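PDB 5H6G: putative secreted lipase from Streptomyces sp. W007, which probably hydrolyses ester bonds of lipids as a thermostable secreted lipase of the alpha/beta-hydrolase fold. Local coordinates for residues G183-P188 against Q209-P214; P29-L34 against T98-A103. All blocks are in the same frame, centred on the assembly; numbering follows the deposited sequence.

Contact 1: G183-P188 against Q209-P214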
loop_
_atom_site.group_PDB
_atom_site.type_symbol
_atom_site.label_atom_id
_atom_site.label_comp_id
_atom_site.label_asym_id
_atom_site.label_seq_id
_atom_site.Cartn_x
_atom_site.Cartn_y
_atom_site.Cartn_z
ATOM N N GLY A 183 7.312 19.027 -3.313
ATOM C CA GLY A 183 6.140 19.769 -2.854
ATOM C C GLY A 183 5.608 19.269 -1.524
ATOM O O GLY A 183 6.331 18.674 -0.731
ATOM N N GLY A 184 4.333 19.526 -1.278
ATOM C CA GLY A 184 3.638 18.948 -0.135
ATOM C C GLY A 184 3.508 17.420 -0.207
ATOM O O GLY A 184 3.693 16.792 -1.276
ATOM N N ASP A 185 3.219 16.828 0.947
ATOM C CA ASP A 185 3.015 15.380 1.045
ATOM C C ASP A 185 1.716 14.967 0.342
ATOM O O ASP A 185 1.644 13.902 -0.263
ATOM C CB ASP A 185 2.933 14.932 2.519
ATOM C CG ASP A 185 4.279 14.904 3.241
ATOM O OD1 ASP A 185 5.349 15.028 2.629
ATOM O OD2 ASP A 185 4.262 14.697 4.469
ATOM N N THR A 186 0.687 15.812 0.456
ATOM C CA THR A 186 -0.646 15.481 0.009
ATOM C C THR A 186 -1.152 16.367 -1.123
ATOM O O THR A 186 -0.621 17.403 -1.422
ATOM C CB THR A 186 -1.639 15.511 1.183
ATOM O OG1 THR A 186 -1.864 16.861 1.613
ATOM C CG2 THR A 186 -1.110 14.660 2.345
ATOM N N VAL A 187 -2.220 15.898 -1.728
ATOM C CA VAL A 187 -2.833 16.474 -2.890
ATOM C C VAL A 187 -4.287 16.731 -2.446
ATOM O O VAL A 187 -4.791 15.987 -1.610
ATOM C CB VAL A 187 -2.668 15.435 -4.028
ATOM C CG1 VAL A 187 -3.955 15.094 -4.720
ATOM C CG2 VAL A 187 -1.579 15.841 -5.003
ATOM N N PRO A 188 -4.962 17.775 -2.976
ATOM C CA PRO A 188 -6.375 18.001 -2.530
ATOM C C PRO A 188 -7.367 16.871 -2.905
ATOM O O PRO A 188 -7.211 16.239 -3.951
ATOM C CB PRO A 188 -6.775 19.331 -3.234
ATOM C CG PRO A 188 -5.469 19.988 -3.591
ATOM C CD PRO A 188 -4.489 18.864 -3.864
ATOM N N GLN A 209 7.246 7.847 7.868
ATOM C CA GLN A 209 6.194 7.200 7.119
ATOM C C GLN A 209 4.936 8.080 7.069
ATOM O O GLN A 209 4.181 8.035 6.119
ATOM C CB GLN A 209 5.870 5.863 7.754
ATOM C CG GLN A 209 7.037 4.887 7.774
ATOM C CD GLN A 209 6.719 3.605 8.507
ATOM O OE1 GLN A 209 5.564 3.235 8.665
ATOM N NE2 GLN A 209 7.752 2.925 8.970
ATOM N N TYR A 210 4.735 8.872 8.109
ATOM C CA TYR A 210 3.585 9.741 8.213
ATOM C C TYR A 210 3.553 10.843 7.187
ATOM O O TYR A 210 4.583 11.295 6.715
ATOM C CB TYR A 210 3.535 10.375 9.602
ATOM C CG TYR A 210 3.229 9.427 10.761
ATOM C CD1 TYR A 210 2.687 8.162 10.561
ATOM C CD2 TYR A 210 3.429 9.852 12.080
ATOM C CE1 TYR A 210 2.386 7.340 11.634
ATOM C CE2 TYR A 210 3.122 9.034 13.162
ATOM C CZ TYR A 210 2.614 7.782 12.926
ATOM O OH TYR A 210 2.303 6.989 13.980
ATOM N N LEU A 211 2.334 11.271 6.875
ATOM C CA LEU A 211 2.081 12.341 5.894
ATOM C C LEU A 211 1.580 13.588 6.618
ATOM O O LEU A 211 0.698 13.507 7.460
ATOM C CB LEU A 211 1.037 11.882 4.880
ATOM C CG LEU A 211 1.386 11.298 3.508
ATOM C CD1 LEU A 211 2.846 11.016 3.270
ATOM C CD2 LEU A 211 0.535 10.090 3.184
ATOM N N ASP A 212 2.157 14.733 6.284
ATOM C CA ASP A 212 1.678 16.015 6.755
ATOM C C ASP A 212 0.686 16.687 5.759
ATOM O O ASP A 212 1.056 17.070 4.635
ATOM C CB ASP A 212 2.885 16.916 7.011
ATOM C CG ASP A 212 2.499 18.273 7.546
ATOM O OD1 ASP A 212 1.468 18.394 8.240
ATOM O OD2 ASP A 212 3.254 19.209 7.264
ATOM N N GLY A 213 -0.561 16.842 6.190
ATOM C CA GLY A 213 -1.578 17.524 5.403
ATOM C C GLY A 213 -2.918 17.527 6.121
ATOM O O GLY A 213 -3.074 16.869 7.149
ATOM N N PRO A 214 -3.899 18.262 5.587
ATOM C CA PRO A 214 -5.172 18.423 6.329
ATOM C C PRO A 214 -6.100 17.193 6.360
ATOM O O PRO A 214 -6.865 17.063 7.309
ATOM C CB PRO A 214 -5.847 19.607 5.609
ATOM C CG PRO A 214 -5.246 19.606 4.223
ATOM C CD PRO A 214 -3.828 19.129 4.388
HETATM O O HOH W 1 3.887 18.373 3.544
HETATM O O HOH W 2 0.140 18.163 2.221
#
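Asp185 reaches across to the backbone of Asp212 and makes the one direct hydrogen bond between segments 183-188 and 209-214. Asp212 N points at Asp185 OD2 over 2.8 Å, and the bond is nearly straight, 174° at the hydrogen. OD2 takes it with its anti lone pair, the one turned away from OD1. The other oxygen, OD1, is hydrogen-bonded to His139 NE2, so both ends of the carboxylate are engaged and its rotation is probably fixed. Asp185 CG stands beside the backbone N, chi1 -75°, which carries the carboxylate to the other loop. This is the tight part: Asp185 OD2 also lies 3.5 Å from CA of the buried Leu211. With an alanine here, Asp212 N and His139 would probably lose the carboxylate that links them.

The Thr186 side is looser and wet. Thr186 OG1 lies 3.9 Å from Gly213 CA, with Pro214 CD slightly farther off. A water accepts from Thr186 N and donates to Asp212 O, which it meets at 2.8 Å. A second water accepts from Asp185 N and gives a weak bond to the same carbonyl.

The contact is at the surface of the alpha/beta-hydrolase fold. It joins the loop between helix 175-181 and strand 191-196 to the loop leading into edge strand 216-220. Leu211 and Thr186 both touch Tyr192 of strand 191-196 and Val216 of strand 216-220.

Contact 2: P29-L34 against T98-A103; sequences PRPVVL and TGAPKA
Pro31 turns its ring toward Thr98 and Ala100 at the start of two neighbouring parallel strands, 32-35 and 103-108, of the alpha/beta-hydrolase sheet. Helix 80-98 ends here, and Gly99, with positive phi, leads the chain out of it. The Pro31 ring and the Thr98 side chain cross obliquely, CG to CG2 at 3.9 Å. Thr98 OG1 is anti to the backbone N, chi1 -158°, which leaves the methyl CG2 to meet the ring. Ala100 CB comes against another part of the same ring, 3.8 Å from Pro31 CD, and also lies near Pro29 O.

Arg30 runs past the other segment with its aliphatic part. Its CG lies 3.4 Å from Lys102 O, while the chain bends at chi3 and the guanidinium forms a salt bridge through NH1 with Asp104. Lys102 leads its own end away. Further in, Val33 CG2 touches Ala103 CB at 4.2 Å. Pro31 and Val33 hydrogen-bond through their backbones to Asp104, just past Ala103, where the strands pair. No hydrogen bond joins the two segments themselves; Ala103 CA instead makes a CA-H...O contact with Pro31 O at 3.5 Å.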
loop_
_atom_site.group_PDB
_atom_site.type_symbol
_atom_site.label_atom_id
_atom_site.label_comp_id
_atom_site.label_asym_id
_atom_site.label_seq_id
_atom_site.Cartn_x
_atom_site.Cartn_y
_atom_site.Cartn_z
ATOM N N PRO A 29 -19.235 1.493 -2.527
ATOM C CA PRO A 29 -19.308 1.817 -3.960
ATOM C C PRO A 29 -17.975 2.060 -4.648
ATOM O O PRO A 29 -17.953 2.320 -5.842
ATOM C CB PRO A 29 -20.164 3.096 -3.996
ATOM C CG PRO A 29 -19.942 3.750 -2.671
ATOM C CD PRO A 29 -19.547 2.671 -1.683
ATOM N N ARG A 30 -16.875 1.974 -3.918
ATOM C CA ARG A 30 -15.567 2.104 -4.534
ATOM C C ARG A 30 -14.832 0.757 -4.503
ATOM O O ARG A 30 -14.735 0.125 -3.441
ATOM C CB ARG A 30 -14.779 3.209 -3.842
ATOM C CG ARG A 30 -15.294 4.606 -4.178
ATOM C CD ARG A 30 -14.689 5.705 -3.311
ATOM N NE ARG A 30 -15.606 6.158 -2.251
ATOM C CZ ARG A 30 -15.661 5.683 -1.005
ATOM N NH1 ARG A 30 -14.851 4.711 -0.574
ATOM N NH2 ARG A 30 -16.549 6.179 -0.165
ATOM N N PRO A 31 -14.327 0.306 -5.674
ATOM C CA PRO A 31 -13.464 -0.866 -5.636
ATOM C C PRO A 31 -12.163 -0.529 -4.923
ATOM O O PRO A 31 -11.751 0.634 -4.893
ATOM C CB PRO A 31 -13.210 -1.173 -7.114
ATOM C CG PRO A 31 -13.289 0.162 -7.782
ATOM C CD PRO A 31 -14.277 0.977 -6.988
ATOM N N VAL A 32 -11.536 -1.549 -4.351
ATOM C CA VAL A 32 -10.309 -1.391 -3.608
ATOM C C VAL A 32 -9.183 -1.947 -4.449
ATOM O O VAL A 32 -9.252 -3.079 -4.886
ATOM C CB VAL A 32 -10.357 -2.148 -2.274
ATOM C CG1 VAL A 32 -9.094 -1.886 -1.470
ATOM C CG2 VAL A 32 -11.569 -1.702 -1.486
ATOM N N VAL A 33 -8.150 -1.146 -4.660
ATOM C CA VAL A 33 -6.935 -1.603 -5.323
ATOM C C VAL A 33 -5.843 -1.825 -4.285
ATOM O O VAL A 33 -5.449 -0.896 -3.563
ATOM C CB VAL A 33 -6.461 -0.599 -6.375
ATOM C CG1 VAL A 33 -5.139 -1.048 -6.981
ATOM C CG2 VAL A 33 -7.520 -0.474 -7.458
ATOM N N LEU A 34 -5.339 -3.052 -4.251
ATOM C CA LEU A 34 -4.301 -3.466 -3.325
ATOM C C LEU A 34 -2.950 -3.390 -4.030
ATOM O O LEU A 34 -2.799 -3.923 -5.124
ATOM C CB LEU A 34 -4.586 -4.894 -2.852
ATOM C CG LEU A 34 -5.374 -5.111 -1.548
ATOM C CD1 LEU A 34 -6.370 -4.020 -1.165
ATOM C CD2 LEU A 34 -6.055 -6.467 -1.578
ATOM N N THR A 98 -15.629 -1.832 -13.775
ATOM C CA THR A 98 -16.553 -1.709 -12.678
ATOM C C THR A 98 -17.601 -0.570 -12.833
ATOM O O THR A 98 -18.636 -0.600 -12.195
ATOM C CB THR A 98 -15.725 -1.587 -11.372
ATOM O OG1 THR A 98 -16.526 -1.971 -10.279
ATOM C CG2 THR A 98 -15.225 -0.202 -11.105
ATOM N N GLY A 99 -17.325 0.439 -13.662
ATOM C CA GLY A 99 -18.198 1.620 -13.804
ATOM C C GLY A 99 -18.182 2.666 -12.685
ATOM O O GLY A 99 -18.904 3.675 -12.763
ATOM N N ALA A 100 -17.352 2.464 -11.657
ATOM C CA ALA A 100 -17.252 3.395 -10.538
ATOM C C ALA A 100 -16.401 4.634 -10.918
ATOM O O ALA A 100 -15.526 4.563 -11.787
ATOM C CB ALA A 100 -16.684 2.697 -9.311
ATOM N N PRO A 101 -16.686 5.781 -10.292
ATOM C CA PRO A 101 -15.936 6.982 -10.621
ATOM C C PRO A 101 -14.526 7.035 -9.967
ATOM O O PRO A 101 -13.607 7.666 -10.521
ATOM C CB PRO A 101 -16.844 8.109 -10.096
ATOM C CG PRO A 101 -17.628 7.497 -8.983
ATOM C CD PRO A 101 -17.778 6.038 -9.322
ATOM N N LYS A 102 -14.367 6.401 -8.804
ATOM C CA LYS A 102 -13.101 6.418 -8.082
ATOM C C LYS A 102 -12.815 5.092 -7.404
ATOM O O LYS A 102 -13.729 4.293 -7.142
ATOM C CB LYS A 102 -13.111 7.519 -7.037
ATOM C CG LYS A 102 -13.110 8.932 -7.600
ATOM C CD LYS A 102 -13.325 9.949 -6.497
ATOM C CE LYS A 102 -12.983 11.346 -6.981
ATOM N NZ LYS A 102 -13.087 12.306 -5.847
ATOM N N ALA A 103 -11.530 4.854 -7.145
ATOM C CA ALA A 103 -11.090 3.679 -6.376
ATOM C C ALA A 103 -10.501 4.127 -5.038
ATOM O O ALA A 103 -10.107 5.282 -4.881
ATOM C CB ALA A 103 -10.055 2.898 -7.179
#

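In the fold
From the N terminus, contact 2 comes first. Segment 29-34 enters strand 32-35, and the chain then passes through helix 49-54, strand 59-63 and helix 80-98. It returns at 98-103, closing a loop of 63 residues beside the starting strand. The chain runs on through neighbouring strands 103-108 and 128-134. Contact 1 opens only after helix 175-181 and closes a shorter loop of 20 residues around strand 191-196. The two contacts are therefore in series, neither nested nor crossed. The centres of contacts 1 and 2 lie about 22 Å apart. Contact 2 joins the start of strand 32-35 to the turn between helix 80-98 and strand 103-108, whereas contact 1 ties loops near the edge formed by strand 216-220.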